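Local structure of type C neurotoxin (Clostridium botulinum, 3PME) at residues M367-I372 / V387-Y392; S344-V349 / Q357-F362. The protein probably binds neuronal cell-surface receptors, gangliosides or phosphatidylethanolamine among them, as the receptor-binding domain of a mosaic C/D botulinum neurotoxin. All blocks are in the same frame, centred on the assembly; numbering follows the deposited sequence.

Interaction 1: M367-I372 / V387-Y392; sequences MLLADI and VAVTNY
Val387 O is gripped from across the strand pair by two donors of segment 367-372: the amide Leu369 N, which hydrogen-bonds to it at 2.9 Å, and the weaker C-H of Leu368, whose CA lies 3.2 Å from Val387 O. This is the antiparallel beta hairpin of strands 366-373 and 383-389, in the C-terminal, trefoil-type receptor-binding half of the protein. Two hydrogen-bonded pairs, Met367 with Val389 and Leu369 with Val387, each closed by two N-H...O=C bonds, enclose the non-hydrogen-bonded pair Leu368 with Ala388. Leu368 and Ala388 face one side of the sheet, where Leu368 CD2 touches Ala388 CB. The other side carries Met367, Leu369, Val387 and Val389. There the two methyls of Leu369 divide their partners, CD1 meeting Val387 CG2 at 3.5 Å and CD2 meeting Val389 CG2 at 3.7 Å; a chi1 of 56°, which sets CG between the backbone N and the carbonyl carbon, turns one methyl toward each valine. Further along the chain, Thr390 OG1 bonds to the backbone N of Cys325, a partner in the Cys321-Cys325 disulfide, and Asn391 OD1 to that of Asn324, and the chain turns back so that Tyr392 covers Met367. Met367 CB makes a CH-pi contact over one ring face, 3.8 Å from the Tyr392 centroid, while Met367 SD stands obliquely to the same ring, 4.8 Å from its centroid.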
loop_
_atom_site.group_PDB
_atom_site.type_symbol
_atom_site.label_atom_id
_atom_site.label_comp_id
_atom_site.label_asym_id
_atom_site.label_seq_id
_atom_site.Cartn_x
_atom_site.Cartn_y
_atom_site.Cartn_z
ATOM N N MET A 367 -13.288 20.688 -2.893
ATOM C CA MET A 367 -12.460 19.564 -2.490
ATOM C C MET A 367 -13.043 19.023 -1.205
ATOM O O MET A 367 -13.470 19.792 -0.346
ATOM C CB MET A 367 -11.011 20.001 -2.241
ATOM C CG MET A 367 -10.104 18.829 -1.870
ATOM S SD MET A 367 -8.363 19.238 -1.658
ATOM C CE MET A 367 -8.473 20.352 -0.295
ATOM N N LEU A 368 -13.069 17.706 -1.046
ATOM C CA LEU A 368 -13.570 17.145 0.200
ATOM C C LEU A 368 -12.521 17.212 1.305
ATOM O O LEU A 368 -11.337 16.900 1.088
ATOM C CB LEU A 368 -14.020 15.699 0.019
ATOM C CG LEU A 368 -15.095 15.440 -1.030
ATOM C CD1 LEU A 368 -15.608 14.008 -0.892
ATOM C CD2 LEU A 368 -16.222 16.431 -0.864
ATOM N N LEU A 369 -12.949 17.632 2.488
ATOM C CA LEU A 369 -12.095 17.508 3.662
ATOM C C LEU A 369 -12.922 17.143 4.888
ATOM O O LEU A 369 -14.153 17.089 4.822
ATOM C CB LEU A 369 -11.255 18.774 3.883
ATOM C CG LEU A 369 -11.973 20.111 4.017
ATOM C CD1 LEU A 369 -12.599 20.274 5.392
ATOM C CD2 LEU A 369 -10.991 21.245 3.777
ATOM N N ALA A 370 -12.255 16.856 5.999
ATOM C CA ALA A 370 -12.971 16.569 7.236
ATOM C C ALA A 370 -12.458 17.472 8.348
ATOM O O ALA A 370 -11.257 17.690 8.478
ATOM C CB ALA A 370 -12.821 15.102 7.627
ATOM N N ASP A 371 -13.375 17.978 9.159
ATOM C CA ASP A 371 -13.012 18.858 10.269
ATOM C C ASP A 371 -14.220 18.937 11.189
ATOM O O ASP A 371 -15.297 18.414 10.863
ATOM C CB ASP A 371 -12.640 20.257 9.740
ATOM C CG ASP A 371 -11.853 21.117 10.756
ATOM O OD1 ASP A 371 -11.609 20.694 11.908
ATOM O OD2 ASP A 371 -11.481 22.247 10.371
ATOM N N ILE A 372 -14.040 19.593 12.331
ATOM C CA ILE A 372 -15.126 19.843 13.268
ATOM C C ILE A 372 -15.872 21.093 12.812
ATOM O O ILE A 372 -15.331 22.199 12.812
ATOM C CB ILE A 372 -14.576 20.020 14.707
ATOM C CG1 ILE A 372 -13.881 18.731 15.152
ATOM C CG2 ILE A 372 -15.681 20.398 15.673
ATOM C CD1 ILE A 372 -13.018 18.889 16.399
ATOM N N VAL A 387 -16.972 17.402 4.390
ATOM C CA VAL A 387 -17.578 18.534 3.692
ATOM C C VAL A 387 -16.878 18.774 2.368
ATOM O O VAL A 387 -15.728 18.378 2.192
ATOM C CB VAL A 387 -17.514 19.852 4.530
ATOM C CG1 VAL A 387 -18.428 19.770 5.750
ATOM C CG2 VAL A 387 -16.075 20.173 4.936
ATOM N N ALA A 388 -17.573 19.432 1.444
ATOM C CA ALA A 388 -16.968 19.919 0.213
ATOM C C ALA A 388 -16.736 21.420 0.367
ATOM O O ALA A 388 -17.673 22.163 0.679
ATOM C CB ALA A 388 -17.897 19.638 -0.968
ATOM N N VAL A 389 -15.497 21.870 0.187
ATOM C CA VAL A 389 -15.200 23.298 0.344
ATOM C C VAL A 389 -14.638 23.941 -0.921
ATOM O O VAL A 389 -13.898 23.315 -1.687
ATOM C CB VAL A 389 -14.225 23.573 1.522
ATOM C CG1 VAL A 389 -14.675 22.828 2.761
ATOM C CG2 VAL A 389 -12.803 23.175 1.165
ATOM N N THR A 390 -14.970 25.212 -1.130
ATOM C CA THR A 390 -14.381 25.956 -2.239
ATOM C C THR A 390 -13.112 26.676 -1.794
ATOM O O THR A 390 -12.786 26.703 -0.603
ATOM C CB THR A 390 -15.354 27.012 -2.808
ATOM O OG1 THR A 390 -15.580 28.030 -1.823
ATOM C CG2 THR A 390 -16.683 26.378 -3.216
ATOM N N ASN A 391 -12.400 27.260 -2.753
ATOM C CA ASN A 391 -11.230 28.060 -2.433
ATOM C C ASN A 391 -10.261 27.265 -1.565
ATOM O O ASN A 391 -9.885 27.688 -0.467
ATOM C CB ASN A 391 -11.678 29.333 -1.716
ATOM C CG ASN A 391 -12.636 30.151 -2.554
ATOM O OD1 ASN A 391 -13.845 30.172 -2.309
ATOM N ND2 ASN A 391 -12.101 30.808 -3.576
ATOM N N TYR A 392 -9.846 26.113 -2.075
ATOM C CA TYR A 392 -9.136 25.139 -1.265
ATOM C C TYR A 392 -7.643 25.082 -1.543
ATOM O O TYR A 392 -6.974 24.152 -1.103
ATOM C CB TYR A 392 -9.744 23.751 -1.490
ATOM C CG TYR A 392 -9.825 23.343 -2.949
ATOM C CD1 TYR A 392 -8.702 22.890 -3.628
ATOM C CD2 TYR A 392 -11.032 23.406 -3.647
ATOM C CE1 TYR A 392 -8.774 22.508 -4.962
ATOM C CE2 TYR A 392 -11.111 23.028 -4.975
ATOM C CZ TYR A 392 -9.975 22.582 -5.629
ATOM O OH TYR A 392 -10.067 22.196 -6.953
#

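Interaction 2: S344-V349 / Q357-F362; sequences SIKNIV and QIFSSF
Antiparallel strand pairing makes this contact, a beta hairpin of strands 343-347 and 356-360 within the trefoil-type C-terminal half of the receptor-binding region. The register is set by the hydrogen-bonded pairs Ser344 with Phe359 and Lys346 with Gln357, Ser344 N reaching Phe359 O at 2.7 Å. Between them lies the non-hydrogen-bonded pair Ile345 with Ile358, whose CG1 atoms are only loosely apposed at 4.4 Å. On the face with Ser344, Lys346, Gln357 and Phe359, the Phe359 ring presents its edge to Lys346, CE2 lying 4.2 Å from Lys346 CB. Past the paired strand, Ile348 crosses the Gln357 side chain at about a right angle, its CG1 3.8 Å from Gln357 CG. With CG anti to the carbonyl carbon (chi1 -67°), the extended Gln357 chain brings OE1 to two donating waters, each 2.8 Å away; one also donates to Asn347 O, and the other accepts a longer bond from Val349 N. Gln357 NE2 is held by Leu396 O and Ser401 OG, fixing both ends of the amide. The hairpin sits between strand 292-299, beside 343-347, and strand 366-373, beside 356-360, while Ile345 and Ile358 pack on strand 403-406 through Phe405.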
loop_
_atom_site.group_PDB
_atom_site.type_symbol
_atom_site.label_atom_id
_atom_site.label_comp_id
_atom_site.label_asym_id
_atom_site.label_seq_id
_atom_site.Cartn_x
_atom_site.Cartn_y
_atom_site.Cartn_z
ATOM N N SER A 344 -14.302 13.620 -8.590
ATOM C CA SER A 344 -13.089 13.188 -9.253
ATOM C C SER A 344 -12.117 12.759 -8.170
ATOM O O SER A 344 -12.035 13.394 -7.123
ATOM C CB SER A 344 -12.488 14.341 -10.047
ATOM O OG SER A 344 -11.440 13.877 -10.872
ATOM N N ILE A 345 -11.383 11.681 -8.408
ATOM C CA ILE A 345 -10.421 11.220 -7.409
ATOM C C ILE A 345 -8.997 11.262 -7.957
ATOM O O ILE A 345 -8.729 10.832 -9.083
ATOM C CB ILE A 345 -10.805 9.816 -6.903
ATOM C CG1 ILE A 345 -9.880 9.378 -5.766
ATOM C CG2 ILE A 345 -10.821 8.809 -8.051
ATOM C CD1 ILE A 345 -10.361 8.112 -5.050
ATOM N N LYS A 346 -8.088 11.807 -7.160
ATOM C CA LYS A 346 -6.725 12.025 -7.629
ATOM C C LYS A 346 -5.681 11.638 -6.598
ATOM O O LYS A 346 -5.883 11.776 -5.394
ATOM C CB LYS A 346 -6.530 13.487 -8.033
ATOM C CG LYS A 346 -7.338 13.890 -9.256
ATOM C CD LYS A 346 -6.960 15.278 -9.754
ATOM C CE LYS A 346 -7.682 15.608 -11.054
ATOM N NZ LYS A 346 -7.177 16.872 -11.675
ATOM N N ASN A 347 -4.548 11.147 -7.077
ATOM C CA ASN A 347 -3.427 10.944 -6.193
ATOM C C ASN A 347 -2.851 12.310 -5.820
ATOM O O ASN A 347 -3.023 13.300 -6.543
ATOM C CB ASN A 347 -2.387 10.018 -6.836
ATOM C CG ASN A 347 -2.765 8.541 -6.721
ATOM O OD1 ASN A 347 -3.441 8.127 -5.768
ATOM N ND2 ASN A 347 -2.324 7.738 -7.683
ATOM N N ILE A 348 -2.211 12.367 -4.664
ATOM C CA ILE A 348 -1.698 13.618 -4.132
ATOM C C ILE A 348 -0.409 13.991 -4.842
ATOM O O ILE A 348 0.564 13.244 -4.799
ATOM C CB ILE A 348 -1.509 13.509 -2.612
ATOM C CG1 ILE A 348 -2.889 13.332 -1.959
ATOM C CG2 ILE A 348 -0.793 14.734 -2.063
ATOM C CD1 ILE A 348 -2.835 12.873 -0.535
ATOM N N VAL A 349 -0.422 15.141 -5.518
ATOM C CA VAL A 349 0.698 15.538 -6.369
ATOM C C VAL A 349 2.028 15.370 -5.631
ATOM O O VAL A 349 2.277 16.017 -4.612
ATOM C CB VAL A 349 0.530 16.976 -6.933
ATOM C CG1 VAL A 349 0.567 18.017 -5.820
ATOM C CG2 VAL A 349 1.594 17.266 -7.987
ATOM N N GLN A 357 -7.044 12.603 -2.886
ATOM C CA GLN A 357 -7.943 13.749 -2.725
ATOM C C GLN A 357 -9.164 13.600 -3.628
ATOM O O GLN A 357 -9.098 12.971 -4.684
ATOM C CB GLN A 357 -7.190 15.054 -2.994
ATOM C CG GLN A 357 -6.133 15.321 -1.928
ATOM C CD GLN A 357 -5.167 16.439 -2.282
ATOM O OE1 GLN A 357 -4.688 16.541 -3.413
ATOM N NE2 GLN A 357 -4.861 17.277 -1.292
ATOM N N ILE A 358 -10.276 14.172 -3.200
ATOM C CA ILE A 358 -11.543 13.985 -3.896
ATOM C C ILE A 358 -12.116 15.363 -4.165
ATOM O O ILE A 358 -12.155 16.212 -3.270
ATOM C CB ILE A 358 -12.521 13.164 -3.047
ATOM C CG1 ILE A 358 -11.944 11.773 -2.762
ATOM C CG2 ILE A 358 -13.864 13.036 -3.764
ATOM C CD1 ILE A 358 -12.629 11.064 -1.617
ATOM N N PHE A 359 -12.525 15.583 -5.412
ATOM C CA PHE A 359 -12.961 16.896 -5.867
ATOM C C PHE A 359 -14.315 16.807 -6.513
ATOM O O PHE A 359 -14.734 15.741 -6.957
ATOM C CB PHE A 359 -11.973 17.451 -6.897
ATOM C CG PHE A 359 -10.574 17.573 -6.377
ATOM C CD1 PHE A 359 -10.169 18.718 -5.709
ATOM C CD2 PHE A 359 -9.672 16.534 -6.529
ATOM C CE1 PHE A 359 -8.871 18.836 -5.217
ATOM C CE2 PHE A 359 -8.378 16.640 -6.027
ATOM C CZ PHE A 359 -7.983 17.791 -5.369
ATOM N N SER A 360 -14.998 17.942 -6.562
ATOM C CA SER A 360 -16.223 18.060 -7.343
ATOM C C SER A 360 -16.149 19.331 -8.171
ATOM O O SER A 360 -15.619 20.349 -7.715
ATOM C CB SER A 360 -17.439 18.122 -6.419
ATOM O OG SER A 360 -18.584 18.557 -7.130
ATOM N N SER A 361 -16.686 19.279 -9.384
ATOM C CA SER A 361 -16.764 20.483 -10.202
ATOM C C SER A 361 -18.210 20.825 -10.528
ATOM O O SER A 361 -18.490 21.522 -11.505
ATOM C CB SER A 361 -15.925 20.331 -11.473
ATOM O OG SER A 361 -16.233 19.128 -12.138
ATOM N N PHE A 362 -19.136 20.345 -9.700
ATOM C CA PHE A 362 -20.540 20.709 -9.874
ATOM C C PHE A 362 -20.778 22.120 -9.350
ATOM O O PHE A 362 -20.653 22.379 -8.146
ATOM C CB PHE A 362 -21.481 19.713 -9.196
ATOM C CG PHE A 362 -22.922 19.875 -9.611
ATOM C CD1 PHE A 362 -23.357 19.404 -10.839
ATOM C CD2 PHE A 362 -23.826 20.513 -8.783
ATOM C CE1 PHE A 362 -24.682 19.560 -11.234
ATOM C CE2 PHE A 362 -25.159 20.669 -9.165
ATOM C CZ PHE A 362 -25.583 20.193 -10.394
HETATM O O HOH W 1 -4.762 15.608 -6.049
HETATM O O HOH W 2 -2.357 17.618 -4.523
#

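From the N terminus, strand 343-347 comes first, and interaction 2 closes the short loop that returns the chain as strand 356-360. The chain then turns into strand 366-373, and interaction 1 closes a second loop when strand 383-389 comes back. The two are in series, neither enclosing nor crossing the other, with centres about 12 Å apart. Their inner strands, 356-360 and 366-373, are neighbours in one sheet, joined by a probable hydrogen bond from Leu368 N to Ile358 O of 2.8 Å. Phe359 CE1 also packs at 3.7 Å on Tyr392 CE1. Together they link strand 292-299 to strand 326-332, which pairs with 383-389.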